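Local coordinates for protein glucokinase (Enterococcus faecalis, PDB 2QM1) that probably phosphorylates glucose to glucose 6-phosphate using ATP, as a zinc-containing member of the ROK family of sugar kinases, at residues Thr16-Ala21 and Pro48-Ser53; Thr37-Asp42 and Asn91-Thr96; Val69-Gly74 and Leu108-Ala113. All coordinates share one frame; numbering follows the deposited sequence. Where two conformers were deposited one is given.

All three contacts lie in one lobe, around the mixed sheet of order 29-36, 17-24, 7-13, 68-75, 112-116 that belongs to the actin-like ATPase architecture. From the N terminus, contact 1 closes a loop by bringing helix 46-60 onto strand 17-24. Contact 2 opens within that loop and closes only at 91-96, crossing contact 1; it joins the loops before helices 46-60 and 100-108. Contact 3 opens after contact 1 has closed, pairs strands 68-75 and 112-116, and also crosses contact 2. Thr16 O probably bonds to Thr37 N between contacts 1 and 2, while Ile50 packs on Met73 between contacts 1 and 3.

Contact 1 of 3, residues Thr16-Ala21 and Pro48-Ser53; sequences TTIKFA and PSIIES
Ile18 and Phe20 of strand 17-24 face Ile50 and Ser53 of helix 46-60; the axes of 17-21 and 48-53 run in roughly the same direction, 32° apart, and come within 10.6 Å. The contact is made by side chains alone. Ile18 sends its CD1 to CG1 of Ile50, 3.8 Å away, and the two isoleucines cross at about a right angle. The same methyl lies alongside Ser49, whose hydroxyl is taken by the backbone O of Ile46 at the start of the helix.

Two residues on, the Phe20 ring meets two neighbours in different ways. Ser53 comes over one face, its OG 3.5 Å above the ring plane and displaced toward the rim, near CE2 and CZ. Ile50 stands instead at the ring edge, with its CG2 4.0 Å from Phe20 CE1. The Ser53 hydroxyl reaches the ring because OG lies opposite the backbone N about the first torsion (chi1 176°), which extends it from the helix toward the sheet. There it also accepts the indole NE1 of Trp33, whose ring stacks on Phe20.

Ile18, Phe20 and Ile50 all touch Ile11 of strand 7-13 as well. Strand 17-24 and the helix thus meet through aliphatic and aromatic packing, while the polar tie of helix to sheet runs from Ser53 to Trp33 on the adjacent strand 29-36.

Contact 2 of 3, residues Thr37-Asp42 and Asn91-Thr96; sequences TNILED and NLNWTT
Asn93 reaches across to the backbone of Ile39, its ND2 donating to Ile39 O at 2.5 Å, a doubtfully short length. The bond is nearly straight (165° at the hydrogen), and the oxygen lies close to the Asn93 amide plane, whereas the nitrogen approaches from above the Ile39 carbonyl plane. Ile39 CG1 lies between its own backbone N and carbonyl carbon (chi1 71°), the rotation that carries CD1 to 3.4 Å from the same ND2.

Beside this bond, Leu92 CD2 touches Thr37 CG2 at 3.9 Å and lies near Ile39 CG2. Asp42 O meets the Trp94 indole at its edge, 3.6 Å from CD1 and in the ring plane.

Within the segments, Asn38 OD1 accepts Leu40 N in an Asx turn beside Ile39 O, and Leu92 CD1 lies over one face of the Trp94 ring, toward its rim. Bonds to residues outside them, Gly43 O and Gly14 O, hold Trp94 NE1 and Thr37 OG1.

This loop-to-loop contact joins the chain after strand 29-36 to that leading into helix 100-108, the side chain of Asn91 about 9 Å from that of magnesium-binding Asn116; Thr37, Leu92 and Trp94 all pack on Leu13 of strand 7-13 and Ile46 of helix 46-60.

Contact 3 of 3, residues Val69-Gly74 and Leu108-Ala113; sequences VGIGMG and LGIPFA
Ile71 is held by both its backbone N and O: the N donates to Pro111 O at 2.8 Å, and the O accepts Ala113 N at 2.9 Å, so the two bonds flank Phe112. Both donors approach nearly along the C=O axis. A third bond, from Met73 N to Ala113 O at 2.9 Å, is more bent, with 143° at the hydrogen. This is the regular pattern of a parallel pair, with Ile71 beside Phe112 and Gly72 beside Ala113. Two CA-H...O contacts, from Phe112 CA to Ile71 O and from Gly72 CA to Ala113 O, fill in between. Phe112 N, turned to the outer side of the strand, is taken by the carboxylate of Glu105.

Ile71 and Phe112 put their side chains on the same sheet face. Ile71 CG2 lies at the ring edge, near its plane, 3.7 Å from Phe112 CD2. Met73 follows with its CB at 3.7 Å from Phe112 CZ, and its selenium (Met73 is selenomethionine) sits in the ring plane, 5.1 Å from the centroid, a Met-aromatic contact made at the edge. With CG opposite its backbone N (chi1 178°), Phe112 leans its ring forward, obliquely, to where CE2 and CZ meet Met73. At the other end Ile71 CD1 packs on Leu108 CD2 at 3.8 Å; the neighbouring Ile110, modelled in two conformers, is less certainly placed.

The pair forms the strand ends of a beta-alpha-beta crossover, whose helix 100-108 covers Phe112 through Val100, Lys101 and Ile104. Strand 7-13 continues the sheet beyond 68-75, and helix 46-60 packs on Met73 and Leu108.

Contact 1 of 3, residues Thr16-Ala21 and Pro48-Ser53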
ATOM      1  N   THR B  16     -13.613 -18.757 -17.205  1.00 47.77           N
ATOM      2  CA  THR B  16     -14.743 -19.437 -17.875  1.00 46.88           C
ATOM      3  C   THR B  16     -15.360 -18.698 -19.062  1.00 45.43           C
ATOM      4  O   THR B  16     -15.793 -19.345 -20.040  1.00 45.28           O
ATOM      5  CB  THR B  16     -15.914 -19.625 -16.889  1.00 46.83           C
ATOM      6  OG1 THR B  16     -15.413 -19.675 -15.550  1.00 50.33           O
ATOM      7  CG2 THR B  16     -16.644 -20.867 -17.195  1.00 48.43           C
ATOM      8  N   THR B  17     -15.418 -17.362 -18.945  0.50 44.62           N
ATOM      9  CA  THR B  17     -16.047 -16.469 -19.932  0.50 43.78           C
ATOM     10  C   THR B  17     -15.122 -15.300 -20.297  0.50 42.85           C
ATOM     11  O   THR B  17     -14.321 -14.872 -19.471  0.50 42.69           O
ATOM     12  CB  THR B  17     -17.386 -15.844 -19.428  0.50 43.67           C
ATOM     13  OG1 THR B  17     -17.860 -16.508 -18.244  0.50 45.27           O
ATOM     14  CG2 THR B  17     -18.433 -15.897 -20.519  0.50 43.63           C
ATOM     15  N   ILE B  18     -15.219 -14.813 -21.537  1.00 41.51           N
ATOM     16  CA  ILE B  18     -14.505 -13.599 -21.943  1.00 40.34           C
ATOM     17  C   ILE B  18     -15.624 -12.646 -22.344  1.00 39.30           C
ATOM     18  O   ILE B  18     -16.450 -12.983 -23.211  1.00 36.86           O
ATOM     19  CB  ILE B  18     -13.534 -13.822 -23.173  1.00 39.37           C
ATOM     20  CG1 ILE B  18     -12.620 -15.052 -22.959  1.00 38.35           C
ATOM     21  CG2 ILE B  18     -12.727 -12.505 -23.466  1.00 39.54           C
ATOM     22  CD1 ILE B  18     -11.743 -15.422 -24.200  1.00 41.57           C
ATOM     23  N   LYS B  19     -15.673 -11.494 -21.682  1.00 38.57           N
ATOM     24  CA  LYS B  19     -16.712 -10.513 -21.938  1.00 38.57           C
ATOM     25  C   LYS B  19     -16.101  -9.308 -22.645  1.00 38.05           C
ATOM     26  O   LYS B  19     -14.997  -8.930 -22.318  1.00 38.02           O
ATOM     27  CB  LYS B  19     -17.287 -10.036 -20.636  1.00 38.20           C
ATOM     28  CG  LYS B  19     -17.862 -11.122 -19.800  1.00 41.73           C
ATOM     29  CD  LYS B  19     -18.932 -10.523 -18.941  1.00 47.09           C
ATOM     30  CE  LYS B  19     -18.980 -11.158 -17.609  1.00 47.83           C
ATOM     31  NZ  LYS B  19     -17.766 -10.663 -16.893  1.00 49.97           N
ATOM     32  N   PHE B  20     -16.854  -8.712 -23.571  1.00 37.02           N
ATOM     33  CA  PHE B  20     -16.418  -7.548 -24.351  1.00 37.34           C
ATOM     34  C   PHE B  20     -17.451  -6.455 -24.196  1.00 37.91           C
ATOM     35  O   PHE B  20     -18.656  -6.742 -23.966  1.00 36.43           O
ATOM     36  CB  PHE B  20     -16.338  -7.900 -25.824  1.00 36.86           C
ATOM     37  CG  PHE B  20     -15.514  -9.108 -26.124  1.00 35.71           C
ATOM     38  CD1 PHE B  20     -14.226  -8.973 -26.608  1.00 37.77           C
ATOM     39  CD2 PHE B  20     -16.036 -10.387 -25.971  1.00 40.05           C
ATOM     40  CE1 PHE B  20     -13.455 -10.100 -26.900  1.00 40.30           C
ATOM     41  CE2 PHE B  20     -15.256 -11.522 -26.245  1.00 41.80           C
ATOM     42  CZ  PHE B  20     -13.976 -11.376 -26.730  1.00 39.80           C
ATOM     43  N   ALA B  21     -16.995  -5.207 -24.284  1.00 37.05           N
ATOM     44  CA  ALA B  21     -17.936  -4.111 -24.479  1.00 38.26           C
ATOM     45  C   ALA B  21     -17.308  -3.073 -25.346  1.00 38.50           C
ATOM     46  O   ALA B  21     -16.090  -2.959 -25.373  1.00 38.63           O
ATOM     47  CB  ALA B  21     -18.354  -3.474 -23.175  1.00 36.31           C
ATOM     48  N   PRO B  48      -6.248 -15.915 -29.909  1.00 39.38           N
ATOM     49  CA  PRO B  48      -6.921 -15.925 -31.226  1.00 38.88           C
ATOM     50  C   PRO B  48      -8.468 -15.807 -31.150  1.00 38.77           C
ATOM     51  O   PRO B  48      -9.082 -15.222 -32.041  1.00 37.80           O
ATOM     52  CB  PRO B  48      -6.520 -17.282 -31.797  1.00 40.15           C
ATOM     53  CG  PRO B  48      -5.152 -17.577 -31.092  1.00 40.32           C
ATOM     54  CD  PRO B  48      -5.416 -17.117 -29.715  1.00 38.24           C
ATOM     55  N   SER B  49      -9.089 -16.403 -30.132  1.00 37.06           N
ATOM     56  CA  SER B  49     -10.535 -16.294 -30.002  1.00 36.93           C
ATOM     57  C   SER B  49     -10.985 -14.832 -29.743  1.00 36.97           C
ATOM     58  O   SER B  49     -12.059 -14.414 -30.186  1.00 37.46           O
ATOM     59  CB  SER B  49     -11.073 -17.241 -28.932  1.00 36.07           C
ATOM     60  OG  SER B  49     -10.752 -16.765 -27.664  1.00 34.69           O
ATOM     61  N   ILE B  50     -10.136 -14.061 -29.063  1.00 37.12           N
ATOM     62  CA  ILE B  50     -10.450 -12.684 -28.711  1.00 36.71           C
ATOM     63  C   ILE B  50     -10.319 -11.863 -29.979  1.00 37.17           C
ATOM     64  O   ILE B  50     -11.187 -11.045 -30.280  1.00 36.48           O
ATOM     65  CB  ILE B  50      -9.494 -12.180 -27.588  1.00 36.97           C
ATOM     66  CG1 ILE B  50      -9.758 -12.948 -26.254  1.00 34.99           C
ATOM     67  CG2 ILE B  50      -9.556 -10.676 -27.439  1.00 34.45           C
ATOM     68  CD1 ILE B  50      -8.753 -12.528 -25.054  1.00 34.94           C
ATOM     69  N   ILE B  51      -9.227 -12.093 -30.715  1.00 37.00           N
ATOM     70  CA  ILE B  51      -9.002 -11.429 -32.001  1.00 36.93           C
ATOM     71  C   ILE B  51     -10.162 -11.686 -32.964  1.00 38.22           C
ATOM     72  O   ILE B  51     -10.730 -10.744 -33.559  1.00 37.91           O
ATOM     73  CB  ILE B  51      -7.694 -11.930 -32.615  1.00 38.00           C
ATOM     74  CG1 ILE B  51      -6.481 -11.437 -31.768  1.00 34.71           C
ATOM     75  CG2 ILE B  51      -7.644 -11.573 -34.128  1.00 34.75           C
ATOM     76  CD1 ILE B  51      -5.129 -12.093 -32.174  1.00 37.48           C
ATOM     77  N   GLU B  52     -10.504 -12.971 -33.126  1.00 37.74           N
ATOM     78  CA  GLU B  52     -11.654 -13.381 -33.924  1.00 38.56           C
ATOM     79  C   GLU B  52     -12.982 -12.774 -33.509  1.00 37.36           C
ATOM     80  O   GLU B  52     -13.748 -12.397 -34.374  1.00 34.56           O
ATOM     81  CB  GLU B  52     -11.790 -14.900 -33.979  1.00 38.54           C
ATOM     82  CG  GLU B  52     -12.940 -15.407 -34.821  1.00 45.47           C
ATOM     83  CD  GLU B  52     -13.019 -14.783 -36.229  1.00 50.92           C
ATOM     84  OE1 GLU B  52     -14.152 -14.602 -36.712  1.00 53.55           O
ATOM     85  OE2 GLU B  52     -11.972 -14.481 -36.850  1.00 53.07           O
ATOM     86  N   SER B  53     -13.268 -12.735 -32.204  1.00 36.64           N
ATOM     87  CA  SER B  53     -14.547 -12.212 -31.737  1.00 37.00           C
ATOM     88  C   SER B  53     -14.670 -10.698 -32.062  1.00 38.24           C
ATOM     89  O   SER B  53     -15.728 -10.220 -32.442  1.00 39.26           O
ATOM     90  CB  SER B  53     -14.701 -12.476 -30.240  1.00 37.21           C
ATOM     91  OG  SER B  53     -15.896 -11.907 -29.723  1.00 37.03           O
TER

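Contact 2 of 3, residues Thr37-Asp42 and Asn91-Thr96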
ATOM      1  N   THR B  37     -14.271 -19.256 -22.514  1.00 48.48           N
ATOM      2  CA  THR B  37     -12.827 -19.226 -22.493  1.00 48.89           C
ATOM      3  C   THR B  37     -12.377 -20.655 -22.805  1.00 49.41           C
ATOM      4  O   THR B  37     -12.636 -21.542 -22.016  1.00 49.97           O
ATOM      5  CB  THR B  37     -12.326 -18.758 -21.113  1.00 49.17           C
ATOM      6  OG1 THR B  37     -13.058 -17.591 -20.691  1.00 47.79           O
ATOM      7  CG2 THR B  37     -10.806 -18.453 -21.125  1.00 48.24           C
ATOM      8  N   ASN B  38     -11.748 -20.866 -23.969  1.00 49.77           N
ATOM      9  CA  ASN B  38     -11.139 -22.159 -24.331  1.00 50.12           C
ATOM     10  C   ASN B  38      -9.738 -22.289 -23.749  1.00 50.88           C
ATOM     11  O   ASN B  38      -8.800 -21.683 -24.257  1.00 51.07           O
ATOM     12  CB  ASN B  38     -11.099 -22.316 -25.863  1.00 50.00           C
ATOM     13  CG  ASN B  38     -10.662 -23.717 -26.310  1.00 49.35           C
ATOM     14  OD1 ASN B  38     -10.520 -24.618 -25.507  1.00 51.07           O
ATOM     15  ND2 ASN B  38     -10.449 -23.883 -27.590  1.00 47.70           N
ATOM     16  N   ILE B  39      -9.593 -23.093 -22.699  1.00 52.32           N
ATOM     17  CA  ILE B  39      -8.299 -23.296 -22.033  1.00 53.41           C
ATOM     18  C   ILE B  39      -7.475 -24.528 -22.510  1.00 53.95           C
ATOM     19  O   ILE B  39      -6.354 -24.787 -22.002  1.00 54.20           O
ATOM     20  CB  ILE B  39      -8.415 -23.273 -20.469  1.00 53.38           C
ATOM     21  CG1 ILE B  39      -9.119 -24.532 -19.930  1.00 54.53           C
ATOM     22  CG2 ILE B  39      -9.105 -21.976 -19.971  1.00 52.90           C
ATOM     23  CD1 ILE B  39      -8.598 -25.000 -18.588  1.00 53.39           C
ATOM     24  N   LEU B  40      -8.028 -25.247 -23.483  0.50 53.93           N
ATOM     25  CA  LEU B  40      -7.441 -26.469 -24.023  0.50 53.97           C
ATOM     26  C   LEU B  40      -6.174 -26.176 -24.812  0.50 54.21           C
ATOM     27  O   LEU B  40      -6.062 -25.116 -25.439  0.50 53.90           O
ATOM     28  CB  LEU B  40      -8.447 -27.182 -24.935  0.50 53.79           C
ATOM     29  CG  LEU B  40      -9.678 -27.889 -24.352  0.50 52.94           C
ATOM     30  CD1 LEU B  40     -10.680 -28.111 -25.465  0.50 53.79           C
ATOM     31  CD2 LEU B  40      -9.339 -29.206 -23.669  0.50 50.27           C
ATOM     32  N   GLU B  41      -5.234 -27.125 -24.799  1.00 54.16           N
ATOM     33  CA  GLU B  41      -3.972 -26.961 -25.522  1.00 54.53           C
ATOM     34  C   GLU B  41      -3.211 -25.750 -24.974  1.00 53.71           C
ATOM     35  O   GLU B  41      -2.929 -24.824 -25.710  1.00 54.44           O
ATOM     36  CB  GLU B  41      -4.200 -26.826 -27.046  1.00 54.79           C
ATOM     37  CG  GLU B  41      -4.345 -28.144 -27.809  1.00 57.44           C
ATOM     38  CD  GLU B  41      -5.426 -28.096 -28.906  1.00 60.56           C
ATOM     39  OE1 GLU B  41      -5.177 -27.571 -30.026  1.00 56.79           O
ATOM     40  OE2 GLU B  41      -6.536 -28.629 -28.638  1.00 64.70           O
ATOM     41  N   ASP B  42      -2.899 -25.762 -23.677  1.00 52.97           N
ATOM     42  CA  ASP B  42      -2.049 -24.744 -23.038  1.00 52.51           C
ATOM     43  C   ASP B  42      -2.536 -23.335 -23.341  1.00 51.68           C
ATOM     44  O   ASP B  42      -1.727 -22.397 -23.434  1.00 52.26           O
ATOM     45  CB  ASP B  42      -0.562 -24.850 -23.439  1.00 52.50           C
ATOM     46  CG  ASP B  42      -0.105 -26.278 -23.698  1.00 54.57           C
ATOM     47  OD1 ASP B  42       0.491 -26.529 -24.782  1.00 58.35           O
ATOM     48  OD2 ASP B  42      -0.336 -27.148 -22.836  1.00 55.92           O
ATOM     49  N   ASN B  91      -4.517 -20.793 -14.110  1.00 59.49           N
ATOM     50  CA  ASN B  91      -5.900 -21.187 -14.376  1.00 58.99           C
ATOM     51  C   ASN B  91      -6.290 -21.171 -15.847  1.00 57.69           C
ATOM     52  O   ASN B  91      -7.300 -21.752 -16.234  1.00 58.33           O
ATOM     53  CB  ASN B  91      -6.885 -20.327 -13.570  1.00 60.22           C
ATOM     54  CG  ASN B  91      -6.703 -18.820 -13.805  1.00 62.60           C
ATOM     55  OD1 ASN B  91      -5.605 -18.272 -13.690  1.00 63.85           O
ATOM     56  ND2 ASN B  91      -7.808 -18.140 -14.106  1.00 68.29           N
ATOM     57  N   LEU B  92      -5.476 -20.515 -16.662  1.00 55.75           N
ATOM     58  CA  LEU B  92      -5.716 -20.416 -18.090  1.00 53.62           C
ATOM     59  C   LEU B  92      -4.903 -21.456 -18.848  1.00 52.71           C
ATOM     60  O   LEU B  92      -5.099 -21.635 -20.047  1.00 51.99           O
ATOM     61  CB  LEU B  92      -5.383 -19.003 -18.591  1.00 52.18           C
ATOM     62  CG  LEU B  92      -6.354 -17.864 -18.239  1.00 51.67           C
ATOM     63  CD1 LEU B  92      -5.944 -16.530 -18.890  1.00 45.48           C
ATOM     64  CD2 LEU B  92      -7.820 -18.211 -18.598  1.00 49.60           C
ATOM     65  N   ASN B  93      -4.006 -22.140 -18.131  1.00 52.09           N
ATOM     66  CA  ASN B  93      -3.018 -23.045 -18.719  1.00 51.54           C
ATOM     67  C   ASN B  93      -1.881 -22.309 -19.424  1.00 51.19           C
ATOM     68  O   ASN B  93      -1.136 -22.912 -20.172  1.00 51.01           O
ATOM     69  CB  ASN B  93      -3.654 -24.048 -19.731  1.00 51.22           C
ATOM     70  CG  ASN B  93      -4.488 -25.151 -19.070  1.00 52.00           C
ATOM     71  OD1 ASN B  93      -4.212 -25.567 -17.932  1.00 51.71           O
ATOM     72  ND2 ASN B  93      -5.503 -25.658 -19.807  1.00 47.34           N
ATOM     73  N   TRP B  94      -1.757 -21.002 -19.231  1.00 51.33           N
ATOM     74  CA  TRP B  94      -0.556 -20.300 -19.681  1.00 51.06           C
ATOM     75  C   TRP B  94       0.555 -20.600 -18.687  1.00 51.76           C
ATOM     76  O   TRP B  94       0.529 -20.094 -17.593  1.00 52.17           O
ATOM     77  CB  TRP B  94      -0.792 -18.795 -19.770  1.00 50.93           C
ATOM     78  CG  TRP B  94      -1.794 -18.402 -20.825  1.00 49.42           C
ATOM     79  CD1 TRP B  94      -2.263 -19.188 -21.834  1.00 48.04           C
ATOM     80  CD2 TRP B  94      -2.431 -17.133 -20.977  1.00 47.57           C
ATOM     81  NE1 TRP B  94      -3.166 -18.497 -22.599  1.00 47.84           N
ATOM     82  CE2 TRP B  94      -3.284 -17.228 -22.099  1.00 49.32           C
ATOM     83  CE3 TRP B  94      -2.356 -15.919 -20.284  1.00 47.95           C
ATOM     84  CZ2 TRP B  94      -4.054 -16.156 -22.549  1.00 50.08           C
ATOM     85  CZ3 TRP B  94      -3.126 -14.857 -20.719  1.00 49.53           C
ATOM     86  CH2 TRP B  94      -3.976 -14.986 -21.842  1.00 49.80           C
ATOM     87  N   THR B  95       1.508 -21.457 -19.048  1.00 51.85           N
ATOM     88  CA  THR B  95       2.591 -21.763 -18.117  1.00 52.47           C
ATOM     89  C   THR B  95       3.859 -20.981 -18.473  1.00 52.01           C
ATOM     90  O   THR B  95       4.874 -20.985 -17.768  1.00 51.57           O
ATOM     91  CB  THR B  95       2.863 -23.267 -18.066  1.00 52.77           C
ATOM     92  OG1 THR B  95       3.098 -23.743 -19.400  1.00 55.19           O
ATOM     93  CG2 THR B  95       1.662 -23.987 -17.462  1.00 53.19           C
ATOM     94  N   THR B  96       3.757 -20.257 -19.561  1.00 51.43           N
ATOM     95  CA  THR B  96       4.879 -19.571 -20.137  1.00 51.54           C
ATOM     96  C   THR B  96       4.409 -18.115 -20.306  1.00 50.28           C
ATOM     97  O   THR B  96       3.204 -17.889 -20.418  1.00 49.17           O
ATOM     98  CB  THR B  96       5.130 -20.337 -21.451  1.00 52.80           C
ATOM     99  OG1 THR B  96       6.197 -21.313 -21.289  1.00 57.60           O
ATOM    100  CG2 THR B  96       5.274 -19.485 -22.634  1.00 50.96           C
TER

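Contact 3 of 3, residues Val69-Gly74 and Leu108-Ala113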
ATOM      1  N   VAL B  69     -10.617   4.235 -30.451  1.00 39.23           N
ATOM      2  CA  VAL B  69      -9.452   4.973 -29.904  1.00 40.38           C
ATOM      3  C   VAL B  69      -8.427   3.953 -29.399  1.00 39.67           C
ATOM      4  O   VAL B  69      -7.191   4.090 -29.585  1.00 40.58           O
ATOM      5  CB  VAL B  69      -9.892   5.959 -28.779  1.00 40.90           C
ATOM      6  CG1 VAL B  69      -8.679   6.469 -27.961  1.00 43.09           C
ATOM      7  CG2 VAL B  69     -10.739   7.097 -29.361  1.00 38.90           C
ATOM      8  N   GLY B  70      -8.953   2.905 -28.791  1.00 38.29           N
ATOM      9  CA  GLY B  70      -8.172   1.688 -28.559  1.00 37.85           C
ATOM     10  C   GLY B  70      -8.889   0.577 -27.814  1.00 35.86           C
ATOM     11  O   GLY B  70     -10.100   0.637 -27.576  1.00 35.98           O
ATOM     12  N   ILE B  71      -8.117  -0.413 -27.384  1.00 35.92           N
ATOM     13  CA  ILE B  71      -8.661  -1.622 -26.679  1.00 35.36           C
ATOM     14  C   ILE B  71      -7.943  -1.746 -25.348  1.00 37.08           C
ATOM     15  O   ILE B  71      -6.698  -1.736 -25.300  1.00 38.49           O
ATOM     16  CB  ILE B  71      -8.368  -2.926 -27.497  1.00 34.20           C
ATOM     17  CG1 ILE B  71      -9.096  -2.916 -28.827  1.00 36.49           C
ATOM     18  CG2 ILE B  71      -8.820  -4.194 -26.781  1.00 32.16           C
ATOM     19  CD1 ILE B  71      -8.390  -3.763 -29.903  1.00 40.09           C
ATOM     20  N   GLY B  72      -8.702  -1.893 -24.278  1.00 36.95           N
ATOM     21  CA  GLY B  72      -8.139  -2.265 -22.991  1.00 37.03           C
ATOM     22  C   GLY B  72      -8.582  -3.668 -22.569  1.00 36.62           C
ATOM     23  O   GLY B  72      -9.709  -4.071 -22.812  1.00 34.99           O
HETATM   24  N   MSE B  73      -7.685  -4.411 -21.936  1.00 36.13           N
HETATM   25  CA  MSE B  73      -8.023  -5.784 -21.480  1.00 38.69           C
HETATM   26  C   MSE B  73      -7.602  -6.070 -20.031  1.00 37.30           C
HETATM   27  O   MSE B  73      -6.522  -5.718 -19.644  1.00 37.26           O
HETATM   28  CB  MSE B  73      -7.396  -6.825 -22.441  1.00 36.67           C
HETATM   29  CG  MSE B  73      -7.687  -8.296 -22.061  1.00 39.10           C
HETATM   30 SE   MSE B  73      -6.921  -9.406 -23.456  0.70 46.27          SE
HETATM   31  CE  MSE B  73      -6.259 -10.850 -22.327  1.00 47.45           C
ATOM     32  N   GLY B  74      -8.473  -6.697 -19.248  1.00 37.41           N
ATOM     33  CA  GLY B  74      -8.111  -7.268 -17.991  1.00 36.75           C
ATOM     34  C   GLY B  74      -7.926  -8.781 -18.121  1.00 38.99           C
ATOM     35  O   GLY B  74      -8.674  -9.435 -18.827  1.00 38.54           O
ATOM     36  N   LEU B 108      -4.894  -6.745 -34.887  1.00 40.65           N
ATOM     37  CA  LEU B 108      -6.071  -5.880 -34.929  1.00 40.84           C
ATOM     38  C   LEU B 108      -5.763  -4.495 -35.510  1.00 41.03           C
ATOM     39  O   LEU B 108      -6.638  -3.876 -36.105  1.00 42.06           O
ATOM     40  CB  LEU B 108      -6.719  -5.804 -33.538  1.00 41.36           C
ATOM     41  CG  LEU B 108      -8.055  -6.519 -33.287  1.00 42.00           C
ATOM     42  CD1 LEU B 108      -8.469  -7.581 -34.371  1.00 44.77           C
ATOM     43  CD2 LEU B 108      -8.290  -7.044 -31.827  1.00 41.41           C
ATOM     44  N   GLY B 109      -4.532  -4.012 -35.378  1.00 40.09           N
ATOM     45  CA  GLY B 109      -4.196  -2.692 -35.956  1.00 42.12           C
ATOM     46  C   GLY B 109      -4.850  -1.524 -35.212  1.00 42.21           C
ATOM     47  O   GLY B 109      -5.041  -0.415 -35.773  1.00 43.41           O
ATOM     48  N   ILE B 110      -5.189  -1.770 -33.962  0.60 42.32           N
ATOM     49  CA  ILE B 110      -5.680  -0.713 -33.097  0.60 42.42           C
ATOM     50  C   ILE B 110      -4.976  -0.823 -31.737  0.60 41.86           C
ATOM     51  O   ILE B 110      -4.780  -1.926 -31.228  0.60 41.45           O
ATOM     52  CB  ILE B 110      -7.237  -0.695 -33.004  0.60 42.20           C
ATOM     53  CG1 ILE B 110      -7.743  -0.998 -31.607  0.60 42.09           C
ATOM     54  CG2 ILE B 110      -7.898  -1.553 -34.067  0.60 43.99           C
ATOM     55  CD1 ILE B 110      -8.239   0.198 -30.967  0.60 39.48           C
ATOM     56  N   PRO B 111      -4.594   0.325 -31.148  1.00 41.71           N
ATOM     57  CA  PRO B 111      -3.721   0.318 -29.957  1.00 42.26           C
ATOM     58  C   PRO B 111      -4.340  -0.461 -28.782  1.00 41.70           C
ATOM     59  O   PRO B 111      -5.558  -0.419 -28.578  1.00 42.70           O
ATOM     60  CB  PRO B 111      -3.520   1.815 -29.630  1.00 41.65           C
ATOM     61  CG  PRO B 111      -4.628   2.486 -30.280  1.00 42.80           C
ATOM     62  CD  PRO B 111      -4.998   1.693 -31.513  1.00 42.37           C
ATOM     63  N   PHE B 112      -3.488  -1.161 -28.036  1.00 41.31           N
ATOM     64  CA  PHE B 112      -3.907  -2.152 -27.041  1.00 39.28           C
ATOM     65  C   PHE B 112      -3.172  -1.930 -25.722  1.00 40.51           C
ATOM     66  O   PHE B 112      -1.974  -1.650 -25.733  1.00 40.32           O
ATOM     67  CB  PHE B 112      -3.632  -3.579 -27.600  1.00 40.10           C
ATOM     68  CG  PHE B 112      -3.967  -4.678 -26.650  1.00 37.18           C
ATOM     69  CD1 PHE B 112      -3.001  -5.197 -25.811  1.00 39.82           C
ATOM     70  CD2 PHE B 112      -5.273  -5.131 -26.536  1.00 39.20           C
ATOM     71  CE1 PHE B 112      -3.313  -6.198 -24.926  1.00 40.95           C
ATOM     72  CE2 PHE B 112      -5.592  -6.153 -25.653  1.00 41.28           C
ATOM     73  CZ  PHE B 112      -4.601  -6.681 -24.852  1.00 41.20           C
ATOM     74  N   ALA B 113      -3.883  -2.074 -24.593  1.00 39.47           N
ATOM     75  CA  ALA B 113      -3.280  -2.022 -23.295  1.00 40.48           C
ATOM     76  C   ALA B 113      -3.900  -3.127 -22.452  1.00 41.29           C
ATOM     77  O   ALA B 113      -5.036  -3.527 -22.674  1.00 40.60           O
ATOM     78  CB  ALA B 113      -3.496  -0.650 -22.628  1.00 39.89           C
TER